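Cellulase (Uncultured bacterium, PDB 3WX5) probably hydrolyses internal beta-1,4-glucosidic bonds of cellulose, as an endoglucanase of glycoside hydrolase family 12. Local coordinates at residues E46-I51 / R64-N69; L104-R109 / S235-T240. All coordinates share one frame; numbering follows the deposited sequence.

Interaction 1: E46-I51 / R64-N69; sequences ETAQCI and RAEHSN
T47 OG1 is hydrogen-bonded to H67 ND1 at 2.6 Å, and a water that accepts from S68 N is bonded to the same hydroxyl. This is the mouth of the beta hairpin formed by strands 49-54 and 60-65. Beyond the last antiparallel pair, Q49 with A65, the chain ends stay tied through the H67 imidazole, which is gripped at both nitrogens. On its other side NE2 donates to Q49 OE1 at 2.8 Å, nearly straight at 168° and close to the ring plane, with the Q49 amide turned almost perpendicular to the imidazole (80°). Q49 reaches the ring because CG stands anti to the backbone N (chi1 179°) and the chain runs on extended; its NE2 goes to N40, so both ends of this buried amide are used. With two bonds at its edge, the H67 ring is fixed in rotation. In the backbone, E66 N donates to A48 O (2.9 Å), continuing the pairing past the strand ends, and C50 N is hydrogen-bonded to R64 O. On the face carrying C50 and R64, the R64 and E66 side chains are exposed: R64 stretches over A48 and makes a salt bridge to E66, while buried C50 is fastened to C23 by a disulfide. A48 CB sits over one face of the guanidinium, 3.6 Å from R64 NE and offset toward the rim.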
ATOM      1  N   GLU A  46       1.564  19.814   1.977  0.50 10.68           N
ATOM      2  CA  GLU A  46       2.778  20.474   1.515  0.50 11.59           C
ATOM      3  C   GLU A  46       3.864  20.431   2.579  0.50  9.97           C
ATOM      4  O   GLU A  46       4.944  20.970   2.390  0.50  8.98           O
ATOM      5  CB  GLU A  46       2.483  21.926   1.155  0.50 10.68           C
ATOM      6  CG  GLU A  46       1.143  22.126   0.474  0.50 15.13           C
ATOM      7  CD  GLU A  46       1.252  22.902  -0.808  0.50 25.92           C
ATOM      8  OE1 GLU A  46       2.337  22.892  -1.418  0.50 29.10           O
ATOM      9  OE2 GLU A  46       0.243  23.508  -1.223  0.50 30.26           O
ATOM     10  N   THR A  47       3.546  19.838   3.720  1.00 13.09           N
ATOM     11  CA  THR A  47       4.557  19.567   4.777  1.00 14.47           C
ATOM     12  C   THR A  47       5.734  18.670   4.360  1.00 15.51           C
ATOM     13  O   THR A  47       5.610  17.772   3.516  1.00 15.19           O
ATOM     14  CB  THR A  47       3.909  19.053   6.089  1.00 14.96           C
ATOM     15  OG1 THR A  47       2.892  18.075   5.779  1.00 13.71           O
ATOM     16  CG2 THR A  47       3.237  20.221   6.800  1.00 14.83           C
ATOM     17  N   ALA A  48       6.883  18.887   5.001  1.00 14.09           N
ATOM     18  CA  ALA A  48       8.111  18.262   4.577  1.00 14.09           C
ATOM     19  C   ALA A  48       8.193  16.790   5.007  1.00 13.17           C
ATOM     20  O   ALA A  48       7.840  16.423   6.138  1.00 14.27           O
ATOM     21  CB  ALA A  48       9.323  19.049   5.121  1.00 15.85           C
ATOM     22  N   GLN A  49       8.813  16.001   4.150  1.00 12.12           N
ATOM     23  CA  GLN A  49       9.092  14.592   4.458  1.00 11.48           C
ATOM     24  C   GLN A  49      10.300  14.126   3.674  1.00 13.21           C
ATOM     25  O   GLN A  49      10.382  14.357   2.466  1.00 13.30           O
ATOM     26  CB  GLN A  49       7.877  13.732   4.083  1.00 12.31           C
ATOM     27  CG  GLN A  49       8.053  12.247   4.336  1.00 11.06           C
ATOM     28  CD  GLN A  49       6.876  11.460   3.745  1.00 13.60           C
ATOM     29  OE1 GLN A  49       5.745  11.597   4.190  1.00 12.69           O
ATOM     30  NE2 GLN A  49       7.129  10.763   2.655  1.00  9.40           N
ATOM     31  N   CYS A  50      11.187  13.399   4.343  1.00 12.98           N
ATOM     32  CA  CYS A  50      12.286  12.711   3.671  1.00 15.52           C
ATOM     33  C   CYS A  50      12.284  11.235   4.011  1.00 14.61           C
ATOM     34  O   CYS A  50      11.974  10.856   5.130  1.00 13.56           O
ATOM     35  CB  CYS A  50      13.641  13.296   4.089  1.00 14.91           C
ATOM     36  SG  CYS A  50      13.779  15.073   3.708  1.00 19.88           S
ATOM     37  N   ILE A  51      12.650  10.404   3.038  1.00 12.65           N
ATOM     38  CA  ILE A  51      12.924   8.994   3.324  1.00 13.15           C
ATOM     39  C   ILE A  51      14.335   8.622   2.879  1.00 15.94           C
ATOM     40  O   ILE A  51      14.781   9.028   1.793  1.00 16.45           O
ATOM     41  CB  ILE A  51      11.892   8.051   2.638  1.00 13.44           C
ATOM     42  CG1 ILE A  51      11.790   8.325   1.129  1.00 13.18           C
ATOM     43  CG2 ILE A  51      10.510   8.238   3.312  1.00 13.98           C
ATOM     44  CD1 ILE A  51      10.761   7.407   0.382  1.00 15.54           C
ATOM     45  N   ARG A  64      12.486  12.341   8.060  1.00 14.80           N
ATOM     46  CA  ARG A  64      11.842  13.616   8.356  1.00 15.42           C
ATOM     47  C   ARG A  64      10.363  13.530   8.022  1.00 14.13           C
ATOM     48  O   ARG A  64      10.012  13.083   6.935  1.00 14.72           O
ATOM     49  CB  ARG A  64      12.490  14.732   7.539  1.00 16.58           C
ATOM     50  CG  ARG A  64      12.008  16.138   7.887  1.00 19.86           C
ATOM     51  CD  ARG A  64      12.660  17.181   6.966  1.00 23.57           C
ATOM     52  NE  ARG A  64      12.192  18.531   7.289  1.00 34.03           N
ATOM     53  CZ  ARG A  64      12.665  19.644   6.731  1.00 36.91           C
ATOM     54  NH1 ARG A  64      13.669  19.572   5.866  1.00 41.05           N
ATOM     55  NH2 ARG A  64      12.168  20.828   7.078  1.00 32.61           N
ATOM     56  N   ALA A  65       9.500  13.901   8.968  1.00 14.65           N
ATOM     57  CA  ALA A  65       8.076  13.953   8.671  1.00 15.23           C
ATOM     58  C   ALA A  65       7.377  15.005   9.500  1.00 13.86           C
ATOM     59  O   ALA A  65       7.100  14.800  10.666  1.00 16.18           O
ATOM     60  CB  ALA A  65       7.418  12.563   8.886  1.00 14.64           C
ATOM     61  N   GLU A  66       7.095  16.144   8.886  1.00 15.11           N
ATOM     62  CA  GLU A  66       6.527  17.249   9.623  1.00 16.48           C
ATOM     63  C   GLU A  66       5.035  17.440   9.447  1.00 17.12           C
ATOM     64  O   GLU A  66       4.511  18.535   9.654  1.00 15.27           O
ATOM     65  CB  GLU A  66       7.296  18.519   9.295  1.00 16.50           C
ATOM     66  CG  GLU A  66       8.735  18.355   9.766  1.00 22.11           C
ATOM     67  CD  GLU A  66       9.608  19.526   9.399  1.00 34.20           C
ATOM     68  OE1 GLU A  66       9.104  20.466   8.731  1.00 33.29           O
ATOM     69  OE2 GLU A  66      10.787  19.518   9.819  1.00 34.01           O
ATOM     70  N   HIS A  67       4.320  16.341   9.240  1.00 14.18           N
ATOM     71  CA  HIS A  67       2.923  16.454   8.874  1.00 12.59           C
ATOM     72  C   HIS A  67       2.079  16.772  10.080  1.00 12.06           C
ATOM     73  O   HIS A  67       2.335  16.272  11.194  1.00 12.28           O
ATOM     74  CB  HIS A  67       2.434  15.160   8.219  1.00 12.51           C
ATOM     75  CG  HIS A  67       3.285  14.718   7.084  1.00 11.50           C
ATOM     76  ND1 HIS A  67       3.590  15.550   6.030  1.00 14.45           N
ATOM     77  CD2 HIS A  67       3.963  13.564   6.867  1.00  7.79           C
ATOM     78  CE1 HIS A  67       4.429  14.931   5.215  1.00 12.31           C
ATOM     79  NE2 HIS A  67       4.608  13.697   5.658  1.00 10.99           N
ATOM     80  N   SER A  68       1.064  17.604   9.868  1.00 10.60           N
ATOM     81  CA  SER A  68       0.038  17.796  10.893  1.00 14.00           C
ATOM     82  C   SER A  68      -1.254  18.170  10.185  1.00 14.52           C
ATOM     83  O   SER A  68      -1.575  19.364  10.044  1.00 14.34           O
ATOM     84  CB  SER A  68       0.434  18.903  11.884  1.00 14.81           C
ATOM     85  OG  SER A  68      -0.537  18.991  12.948  1.00 16.62           O
ATOM     86  N   ASN A  69      -1.940  17.154   9.677  1.00 12.92           N
ATOM     87  CA  ASN A  69      -2.888  17.330   8.561  1.00 12.81           C
ATOM     88  C   ASN A  69      -4.309  17.067   9.008  1.00 11.03           C
ATOM     89  O   ASN A  69      -5.199  16.824   8.186  1.00 12.67           O
ATOM     90  CB  ASN A  69      -2.514  16.388   7.422  1.00 12.38           C
ATOM     91  CG  ASN A  69      -2.917  16.916   6.047  1.00 18.91           C
ATOM     92  OD1 ASN A  69      -3.298  16.141   5.145  1.00 17.72           O
ATOM     93  ND2 ASN A  69      -2.785  18.218   5.859  1.00 16.08           N
TER
HETATM   94  O   HOH W   1       0.580  18.087   7.214  1.00 16.35           O
HETATM   95  O   HOH W   2       7.184  21.183   6.818  1.00 17.45           O

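Interaction 2: L104-R109 / S235-T240; sequences LQSNWR and SDFSVT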
ATOM      1  N   LEU A 104      -1.179 -14.687  -5.284  1.00 11.27           N
ATOM      2  CA  LEU A 104      -0.519 -13.430  -4.980  1.00 10.28           C
ATOM      3  C   LEU A 104      -0.177 -13.363  -3.514  1.00 10.71           C
ATOM      4  O   LEU A 104      -1.063 -13.415  -2.661  1.00 11.89           O
ATOM      5  CB  LEU A 104      -1.419 -12.262  -5.363  1.00  9.56           C
ATOM      6  CG  LEU A 104      -0.794 -10.892  -5.085  1.00 11.58           C
ATOM      7  CD1 LEU A 104       0.528 -10.687  -5.902  1.00  9.70           C
ATOM      8  CD2 LEU A 104      -1.825  -9.753  -5.379  1.00 12.64           C
ATOM      9  N   GLN A 105       1.113 -13.276  -3.211  1.00 11.98           N
ATOM     10  CA  GLN A 105       1.539 -13.231  -1.807  1.00 11.77           C
ATOM     11  C   GLN A 105       2.648 -12.215  -1.622  1.00 10.15           C
ATOM     12  O   GLN A 105       3.308 -11.809  -2.578  1.00 11.96           O
ATOM     13  CB  GLN A 105       2.014 -14.604  -1.320  1.00 14.43           C
ATOM     14  CG  GLN A 105       3.230 -15.140  -2.053  1.00 19.92           C
ATOM     15  CD  GLN A 105       3.656 -16.513  -1.523  1.00 32.48           C
ATOM     16  OE1 GLN A 105       2.891 -17.475  -1.601  1.00 35.11           O
ATOM     17  NE2 GLN A 105       4.812 -16.564  -0.855  1.00 33.40           N
ATOM     18  N   SER A 106       2.851 -11.816  -0.373  1.00 10.97           N
ATOM     19  CA  SER A 106       3.845 -10.804  -0.087  1.00 12.10           C
ATOM     20  C   SER A 106       4.439 -10.951   1.310  1.00 12.05           C
ATOM     21  O   SER A 106       3.786 -11.466   2.213  1.00 11.96           O
ATOM     22  CB  SER A 106       3.198  -9.445  -0.313  1.00 11.82           C
ATOM     23  OG  SER A 106       4.085  -8.397  -0.006  1.00 10.88           O
ATOM     24  N   ASN A 107       5.730 -10.640   1.430  1.00 12.84           N
ATOM     25  CA  ASN A 107       6.384 -10.401   2.712  1.00 13.33           C
ATOM     26  C   ASN A 107       6.595  -8.913   2.996  1.00 11.47           C
ATOM     27  O   ASN A 107       6.885  -8.139   2.083  1.00 11.29           O
ATOM     28  CB  ASN A 107       7.766 -11.084   2.759  1.00 12.58           C
ATOM     29  CG  ASN A 107       7.730 -12.542   2.361  1.00 18.31           C
ATOM     30  OD1 ASN A 107       6.694 -13.195   2.399  1.00 13.81           O
ATOM     31  ND2 ASN A 107       8.892 -13.061   1.960  1.00 19.68           N
ATOM     32  N   TRP A 108       6.598  -8.539   4.278  1.00 10.84           N
ATOM     33  CA  TRP A 108       6.938  -7.169   4.663  1.00 11.88           C
ATOM     34  C   TRP A 108       7.259  -7.149   6.150  1.00 13.42           C
ATOM     35  O   TRP A 108       6.656  -7.881   6.926  1.00 14.27           O
ATOM     36  CB  TRP A 108       5.759  -6.217   4.393  1.00 11.09           C
ATOM     37  CG  TRP A 108       6.116  -4.741   4.542  1.00 12.19           C
ATOM     38  CD1 TRP A 108       7.225  -4.093   4.031  1.00  9.05           C
ATOM     39  CD2 TRP A 108       5.303  -3.718   5.143  1.00 11.91           C
ATOM     40  NE1 TRP A 108       7.207  -2.762   4.411  1.00  9.58           N
ATOM     41  CE2 TRP A 108       6.031  -2.505   5.076  1.00 11.03           C
ATOM     42  CE3 TRP A 108       4.042  -3.719   5.761  1.00 12.61           C
ATOM     43  CZ2 TRP A 108       5.490  -1.286   5.500  1.00 11.86           C
ATOM     44  CZ3 TRP A 108       3.524  -2.505   6.226  1.00 13.13           C
ATOM     45  CH2 TRP A 108       4.261  -1.314   6.119  1.00  9.81           C
ATOM     46  N   ARG A 109       8.154  -6.252   6.554  1.00 12.73           N
ATOM     47  CA  ARG A 109       8.414  -6.032   7.974  1.00 13.00           C
ATOM     48  C   ARG A 109       8.402  -4.528   8.223  1.00 13.26           C
ATOM     49  O   ARG A 109       8.961  -3.763   7.448  1.00 13.65           O
ATOM     50  CB  ARG A 109       9.771  -6.610   8.363  1.00 14.44           C
ATOM     51  CG  ARG A 109      10.115  -6.438   9.838  1.00 17.75           C
ATOM     52  CD  ARG A 109      11.362  -7.264  10.236  1.00 20.92           C
ATOM     53  NE  ARG A 109      12.592  -6.672   9.713  1.00 24.42           N
ATOM     54  CZ  ARG A 109      13.212  -5.634  10.276  1.00 28.21           C
ATOM     55  NH1 ARG A 109      12.713  -5.068  11.366  1.00 32.34           N
ATOM     56  NH2 ARG A 109      14.311  -5.141   9.735  1.00 32.72           N
ATOM     57  N   SER A 235      10.875  -2.672   5.686  1.00 13.59           N
ATOM     58  CA  SER A 235      11.970  -3.619   5.371  1.00 15.01           C
ATOM     59  C   SER A 235      11.501  -4.908   4.702  1.00 13.27           C
ATOM     60  O   SER A 235      10.382  -5.357   4.937  1.00 14.40           O
ATOM     61  CB  SER A 235      12.700  -3.998   6.674  1.00 14.37           C
ATOM     62  OG  SER A 235      13.117  -2.815   7.343  1.00 18.88           O
ATOM     63  N   ASP A 236      12.389  -5.544   3.941  1.00 13.82           N
ATOM     64  CA  ASP A 236      12.211  -6.949   3.559  1.00 15.73           C
ATOM     65  C   ASP A 236      10.970  -7.150   2.677  1.00 15.04           C
ATOM     66  O   ASP A 236      10.303  -8.188   2.770  1.00 14.47           O
ATOM     67  CB  ASP A 236      12.050  -7.841   4.813  1.00 18.35           C
ATOM     68  CG  ASP A 236      13.239  -7.762   5.784  1.00 24.55           C
ATOM     69  OD1 ASP A 236      14.393  -7.526   5.355  1.00 26.06           O
ATOM     70  OD2 ASP A 236      12.999  -7.999   6.991  1.00 28.08           O
ATOM     71  N   PHE A 237      10.631  -6.166   1.859  1.00 12.49           N
ATOM     72  CA  PHE A 237       9.438  -6.263   0.994  1.00 12.35           C
ATOM     73  C   PHE A 237       9.667  -7.278  -0.134  1.00 12.88           C
ATOM     74  O   PHE A 237      10.732  -7.285  -0.776  1.00 13.23           O
ATOM     75  CB  PHE A 237       9.119  -4.892   0.395  1.00 13.36           C
ATOM     76  CG  PHE A 237       7.892  -4.869  -0.479  1.00 13.48           C
ATOM     77  CD1 PHE A 237       6.618  -5.023   0.068  1.00 13.64           C
ATOM     78  CD2 PHE A 237       8.002  -4.582  -1.835  1.00 10.77           C
ATOM     79  CE1 PHE A 237       5.479  -4.881  -0.736  1.00 12.18           C
ATOM     80  CE2 PHE A 237       6.863  -4.408  -2.641  1.00 14.81           C
ATOM     81  CZ  PHE A 237       5.602  -4.564  -2.088  1.00 13.27           C
ATOM     82  N   SER A 238       8.662  -8.110  -0.387  0.50  5.96           N
ATOM     83  CA  SER A 238       8.671  -9.008  -1.522  0.50  5.11           C
ATOM     84  C   SER A 238       7.239  -9.182  -1.987  0.50  5.09           C
ATOM     85  O   SER A 238       6.309  -9.152  -1.198  0.50  2.48           O
ATOM     86  CB  SER A 238       9.223 -10.375  -1.082  0.50  7.06           C
ATOM     87  OG  SER A 238       9.241 -11.268  -2.166  0.50 13.25           O
ATOM     88  N   VAL A 239       7.048  -9.283  -3.290  1.00 11.05           N
ATOM     89  CA  VAL A 239       5.743  -9.677  -3.817  1.00 12.01           C
ATOM     90  C   VAL A 239       5.939 -10.815  -4.783  1.00 13.21           C
ATOM     91  O   VAL A 239       6.903 -10.797  -5.550  1.00 15.00           O
ATOM     92  CB  VAL A 239       5.074  -8.528  -4.571  1.00 10.65           C
ATOM     93  CG1 VAL A 239       3.779  -9.045  -5.221  1.00 13.66           C
ATOM     94  CG2 VAL A 239       4.783  -7.367  -3.607  1.00 13.79           C
ATOM     95  N   THR A 240       5.086 -11.841  -4.697  1.00 13.23           N
ATOM     96  CA  THR A 240       5.147 -12.941  -5.667  1.00 12.92           C
ATOM     97  C   THR A 240       3.794 -13.129  -6.344  1.00 14.06           C
ATOM     98  O   THR A 240       2.784 -13.418  -5.687  1.00 12.05           O
ATOM     99  CB  THR A 240       5.580 -14.283  -5.023  1.00 10.76           C
ATOM    100  OG1 THR A 240       6.857 -14.125  -4.391  1.00 14.27           O
ATOM    101  CG2 THR A 240       5.718 -15.374  -6.125  1.00 15.27           C
TER
HETATM  102  O   HOH W   3      11.080 -10.680   2.223  1.00 21.82           O
HETATM  103  O   HOH W   4      11.284  -2.451   9.193  1.00 14.95           O
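S106 OG donates to S238 O at 2.6 Å, nearly in line with the carbonyl, and N107 N adds a weak bond to the same oxygen. The serine hydroxyl is also hydrogen-bonded to Y122 OH, so this buried polar group has partners in both strand 233-243 and strand 117-127. Around it the inward face is tightly filled. L104 CD1 touches V239 CG1 at 3.7 Å, V239 CG2 leans on S106 OG, and W108 CD1 meets F237 CD1 at 4.1 Å as the two side chains cross. F237 packs edge-to-face on Y36, the W108 ring meets F223, and W108 NE1 donates a hydrogen bond to S234 OG. Such a filled layer between two stacked sheets is characteristic of the beta-jelly-roll sandwich of family 12, a member of the concanavalin-like clan; strands 101-111 and 233-243 are antiparallel neighbours in one of its sheets. Q105 pairs with T240 and N107 with S238, but the register then slips by one residue, a beta bulge that sets R109 opposite S235 and pushes D236 out of the pairing. The other face, with Q105, N107, R109, S235, S238 and T240, is polar and for the most part reaches solvent. There a water bridges N107 ND2 and D236 O, and N107 OD1 accepts from Q194 N. R109 bends at chi3 (73°), bringing NE to D236 OD2 at 3.1 Å in a salt bridge; the oxygen lies near the guanidinium plane, but NE approaches from above the carboxylate, the two planes being 52° apart. A leucine in place of R109 would probably leave the D236 carboxylate without this charged mate at the bulge. A second water lies 2.6 Å from S235 OG and donates a weak bond to R109 O.

Overall arrangement
Interaction 1 and interaction 2 lie in the same six-stranded antiparallel sheet, with centres 26 Å apart and nearest atoms about 11 Å from each other. Strand 60-65 is the neighbour of strand 233-243, so the four strands follow in the order 49-54, 60-65, 233-243, 101-111, with 19-22 and 191-196 at the edges. Along the chain they come in series: the hairpin of interaction 1 closes over a short loop, whereas interaction 2 joins segments 126 residues apart, bringing strand 233-243, near the C-terminus, between strands from the first half of the chain. Local and long-range pairing thus build one sheet of the sandwich, interaction 1 toward its periphery and interaction 2 nearer the centre of the chain.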